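Local coordinates for LbaCas13a H328A (C2c2) (Lachnospiraceae bacterium NK4A179, PDB 5WLH), which is an RNA-guided CRISPR nuclease that binds its crRNA guide and, as a Cas13a enzyme, cleaves RNA, at residues Y489-A494 with Q930-I935. Residues are numbered along the deposited sequence; the frame is centred on the assembly and turned at random.
With nucleotides of chain B.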
loop_
_atom_site.group_PDB
_atom_site.type_symbol
_atom_site.label_atom_id
_atom_site.label_comp_id
_atom_site.label_asym_id
_atom_site.label_seq_id
_atom_site.Cartn_x
_atom_site.Cartn_y
_atom_site.Cartn_z
ATOM N N TYR A 489 13.747 -9.812 6.926
ATOM C CA TYR A 489 13.121 -9.035 5.861
ATOM C C TYR A 489 11.863 -8.332 6.342
ATOM O O TYR A 489 11.508 -7.272 5.814
ATOM C CB TYR A 489 12.833 -9.942 4.672
ATOM C CG TYR A 489 13.960 -9.940 3.645
ATOM C CD1 TYR A 489 15.278 -9.741 4.032
ATOM C CD2 TYR A 489 13.690 -10.140 2.300
ATOM C CE1 TYR A 489 16.309 -9.727 3.081
ATOM C CE2 TYR A 489 14.705 -10.141 1.341
ATOM C CZ TYR A 489 16.006 -9.933 1.742
ATOM O OH TYR A 489 16.985 -9.930 0.792
ATOM N N GLU A 490 11.158 -8.898 7.321
ATOM C CA GLU A 490 10.061 -8.149 7.918
ATOM C C GLU A 490 10.567 -6.839 8.524
ATOM O O GLU A 490 9.955 -5.780 8.343
ATOM C CB GLU A 490 9.357 -9.009 8.966
ATOM C CG GLU A 490 8.598 -10.185 8.385
ATOM C CD GLU A 490 7.736 -10.837 9.432
ATOM O OE1 GLU A 490 6.522 -10.512 9.498
ATOM O OE2 GLU A 490 8.299 -11.647 10.207
ATOM N N LEU A 491 11.700 -6.890 9.222
ATOM C CA LEU A 491 12.279 -5.669 9.780
ATOM C C LEU A 491 12.643 -4.677 8.680
ATOM O O LEU A 491 12.375 -3.476 8.811
ATOM C CB LEU A 491 13.517 -6.008 10.609
ATOM C CG LEU A 491 13.280 -6.735 11.945
ATOM C CD1 LEU A 491 14.626 -7.157 12.505
ATOM C CD2 LEU A 491 12.566 -5.826 12.926
ATOM N N ILE A 492 13.236 -5.160 7.582
ATOM C CA ILE A 492 13.543 -4.266 6.463
ATOM C C ILE A 492 12.271 -3.614 5.946
ATOM O O ILE A 492 12.233 -2.404 5.693
ATOM C CB ILE A 492 14.270 -5.021 5.336
ATOM C CG1 ILE A 492 15.689 -5.406 5.772
ATOM C CG2 ILE A 492 14.322 -4.152 4.062
ATOM C CD1 ILE A 492 16.357 -6.332 4.791
ATOM N N LYS A 493 11.205 -4.402 5.792
ATOM C CA LYS A 493 9.948 -3.847 5.302
ATOM C C LYS A 493 9.437 -2.758 6.234
ATOM O O LYS A 493 9.057 -1.674 5.780
ATOM C CB LYS A 493 8.905 -4.952 5.127
ATOM C CG LYS A 493 7.684 -4.484 4.330
ATOM C CD LYS A 493 6.447 -5.356 4.571
ATOM C CE LYS A 493 5.197 -4.783 3.877
ATOM N NZ LYS A 493 5.510 -4.113 2.580
ATOM N N ALA A 494 9.458 -3.017 7.548
ATOM C CA ALA A 494 9.037 -2.004 8.512
ATOM C C ALA A 494 9.796 -0.706 8.281
ATOM O O ALA A 494 9.195 0.362 8.123
ATOM C CB ALA A 494 9.253 -2.506 9.944
ATOM N N GLN A 930 4.658 -0.875 16.107
ATOM C CA GLN A 930 3.960 -2.123 16.386
ATOM C C GLN A 930 4.497 -3.255 15.536
ATOM O O GLN A 930 4.600 -4.388 16.009
ATOM C CB GLN A 930 2.462 -1.962 16.137
ATOM C CG GLN A 930 1.624 -3.033 16.839
ATOM C CD GLN A 930 1.499 -4.315 16.060
ATOM O OE1 GLN A 930 1.650 -4.327 14.831
ATOM N NE2 GLN A 930 1.166 -5.414 16.765
ATOM N N TYR A 931 4.790 -2.977 14.259
ATOM C CA TYR A 931 5.322 -4.006 13.370
ATOM C C TYR A 931 6.666 -4.510 13.883
ATOM O O TYR A 931 6.889 -5.718 14.011
ATOM C CB TYR A 931 5.433 -3.420 11.955
ATOM C CG TYR A 931 5.727 -4.357 10.802
ATOM C CD1 TYR A 931 5.686 -5.746 10.935
ATOM C CD2 TYR A 931 6.035 -3.826 9.554
ATOM C CE1 TYR A 931 5.968 -6.575 9.845
ATOM C CE2 TYR A 931 6.302 -4.631 8.486
ATOM C CZ TYR A 931 6.280 -5.996 8.627
ATOM O OH TYR A 931 6.573 -6.758 7.519
ATOM N N VAL A 932 7.555 -3.593 14.244
ATOM C CA VAL A 932 8.857 -4.011 14.750
ATOM C C VAL A 932 8.683 -4.835 16.020
ATOM O O VAL A 932 9.328 -5.872 16.197
ATOM C CB VAL A 932 9.752 -2.779 14.975
ATOM C CG1 VAL A 932 11.013 -3.153 15.745
ATOM C CG2 VAL A 932 10.108 -2.111 13.620
ATOM N N TRP A 933 7.807 -4.388 16.922
ATOM C CA TRP A 933 7.550 -5.161 18.137
ATOM C C TRP A 933 7.045 -6.556 17.793
ATOM O O TRP A 933 7.482 -7.553 18.382
ATOM C CB TRP A 933 6.541 -4.405 19.007
ATOM C CG TRP A 933 5.929 -5.179 20.169
ATOM C CD1 TRP A 933 6.402 -5.243 21.463
ATOM C CD2 TRP A 933 4.725 -5.949 20.146
ATOM N NE1 TRP A 933 5.562 -6.017 22.236
ATOM C CE2 TRP A 933 4.536 -6.475 21.450
ATOM C CE3 TRP A 933 3.794 -6.262 19.153
ATOM C CZ2 TRP A 933 3.446 -7.277 21.778
ATOM C CZ3 TRP A 933 2.719 -7.069 19.477
ATOM C CH2 TRP A 933 2.552 -7.567 20.787
ATOM N N ASP A 934 6.135 -6.644 16.824
ATOM C CA ASP A 934 5.526 -7.927 16.500
ATOM C C ASP A 934 6.540 -8.882 15.881
ATOM O O ASP A 934 6.502 -10.094 16.134
ATOM C CB ASP A 934 4.342 -7.700 15.559
ATOM C CG ASP A 934 3.517 -8.951 15.366
ATOM O OD1 ASP A 934 2.886 -9.394 16.350
ATOM O OD2 ASP A 934 3.500 -9.490 14.241
ATOM N N ILE A 935 7.454 -8.355 15.069
ATOM C CA ILE A 935 8.496 -9.191 14.476
ATOM C C ILE A 935 9.396 -9.765 15.557
ATOM O O ILE A 935 9.718 -10.959 15.553
ATOM C CB ILE A 935 9.326 -8.394 13.464
ATOM C CG1 ILE A 935 8.449 -7.903 12.299
ATOM C CG2 ILE A 935 10.472 -9.288 12.943
ATOM C CD1 ILE A 935 9.053 -6.695 11.583
ATOM P P A B 25 2.158 -13.246 6.129
ATOM O OP1 A B 25 2.719 -13.905 7.346
ATOM O OP2 A B 25 0.875 -13.718 5.563
ATOM O "O5'" A B 25 2.024 -11.702 6.463
ATOM C "C5'" A B 25 1.693 -10.750 5.461
ATOM C "C4'" A B 25 2.556 -9.524 5.582
ATOM O "O4'" A B 25 2.156 -8.746 6.744
ATOM C "C3'" A B 25 4.054 -9.796 5.745
ATOM O "O3'" A B 25 4.776 -8.804 5.024
ATOM C "C2'" A B 25 4.292 -9.548 7.226
ATOM O "O2'" A B 25 5.618 -9.177 7.547
ATOM C "C1'" A B 25 3.313 -8.414 7.487
ATOM N N9 A B 25 2.991 -8.234 8.897
ATOM C C8 A B 25 2.942 -9.198 9.874
ATOM N N7 A B 25 2.688 -8.714 11.067
ATOM C C5 A B 25 2.575 -7.349 10.847
ATOM C C6 A B 25 2.310 -6.281 11.711
ATOM N N6 A B 25 2.106 -6.452 13.019
ATOM N N1 A B 25 2.280 -5.037 11.191
ATOM C C2 A B 25 2.487 -4.869 9.880
ATOM N N3 A B 25 2.750 -5.807 8.969
ATOM C C4 A B 25 2.775 -7.032 9.523
ATOM P P A B 26 5.248 -9.114 3.535
ATOM O OP1 A B 26 5.314 -7.811 2.830
ATOM O OP2 A B 26 4.454 -10.255 3.029
ATOM O "O5'" A B 26 6.732 -9.639 3.731
ATOM C "C5'" A B 26 7.816 -8.761 4.022
ATOM C "C4'" A B 26 9.104 -9.380 3.543
ATOM O "O4'" A B 26 9.398 -10.540 4.370
ATOM C "C3'" A B 26 9.044 -9.892 2.110
ATOM O "O3'" A B 26 10.347 -9.841 1.541
ATOM C "C2'" A B 26 8.626 -11.346 2.306
ATOM O "O2'" A B 26 8.904 -12.212 1.228
ATOM C "C1'" A B 26 9.391 -11.715 3.580
ATOM N N9 A B 26 8.690 -12.745 4.340
ATOM C C8 A B 26 7.729 -12.544 5.297
ATOM N N7 A B 26 7.234 -13.674 5.768
ATOM C C5 A B 26 7.920 -14.647 5.074
ATOM C C6 A B 26 7.850 -16.051 5.142
ATOM N N6 A B 26 6.997 -16.673 5.971
ATOM N N1 A B 26 8.639 -16.753 4.314
ATOM C C2 A B 26 9.477 -16.099 3.491
ATOM N N3 A B 26 9.631 -14.782 3.350
ATOM C C4 A B 26 8.818 -14.107 4.187
ATOM P P U B 27 10.527 -9.600 -0.034
ATOM O OP1 U B 27 9.981 -10.741 -0.764
ATOM O OP2 U B 27 11.933 -9.211 -0.328
ATOM O "O5'" U B 27 9.601 -8.346 -0.309
ATOM C "C5'" U B 27 9.588 -7.721 -1.576
ATOM C "C4'" U B 27 8.267 -7.033 -1.756
ATOM O "O4'" U B 27 7.260 -8.032 -2.053
ATOM C "C3'" U B 27 7.754 -6.278 -0.513
ATOM O "O3'" U B 27 7.171 -5.057 -0.923
ATOM C "C2'" U B 27 6.616 -7.168 -0.023
ATOM O "O2'" U B 27 5.620 -6.491 0.722
ATOM C "C1'" U B 27 6.097 -7.681 -1.356
ATOM N N1 U B 27 5.138 -8.790 -1.311
ATOM C C2 U B 27 4.209 -8.830 -2.346
ATOM O O2 U B 27 4.239 -8.053 -3.280
ATOM N N3 U B 27 3.272 -9.839 -2.265
ATOM C C4 U B 27 3.181 -10.773 -1.255
ATOM O O4 U B 27 2.279 -11.622 -1.298
ATOM C C5 U B 27 4.158 -10.636 -0.214
ATOM C C6 U B 27 5.080 -9.670 -0.263
#
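Part of the guide-RNA binding channel of this Cas13a is built where two antiparallel helices, 486-517 and 915-941, pack side by side, their local axes 9.4 Å apart at 173°. Ala494 meets Tyr931 and Val932: its single methyl lets the ring come as close as 3.5 Å, CB to Tyr931 CD2. Ile935 CD1 reaches Glu490 CB at 3.5 Å, the two side chains running past each other in opposite directions. It also meets Leu491 CD2, and with Val932 these branched aliphatics fill the helix seam away from the RNA.

With CG anti to the backbone N (chi1 -169°), the Tyr931 ring is wedged between Ala494 CB and the base of A25 of chain B, whose N3 sits 3.3 Å above one face, over its centre. The Lys493 side chain crosses it at about a right angle, CD at the ring edge. Tyr931 OH donates to A25 O2' (2.6 Å), which in turn donates to Glu490 OE1 at 2.5 Å, a carboxylate oxygen also salt-bridged to Arg938. Gln930 OE1 accepts a nearly linear hydrogen bond (174°) from A25 N6. Lys493 NZ donates to O2' of U27 of chain B and forms a salt bridge with an RNA phosphate.

Stacking and the N6 bond are consistent with a preference for an amino-bearing base; DNA, lacking the 2'-hydroxyl, could not make the bonds to Tyr931 and Glu490.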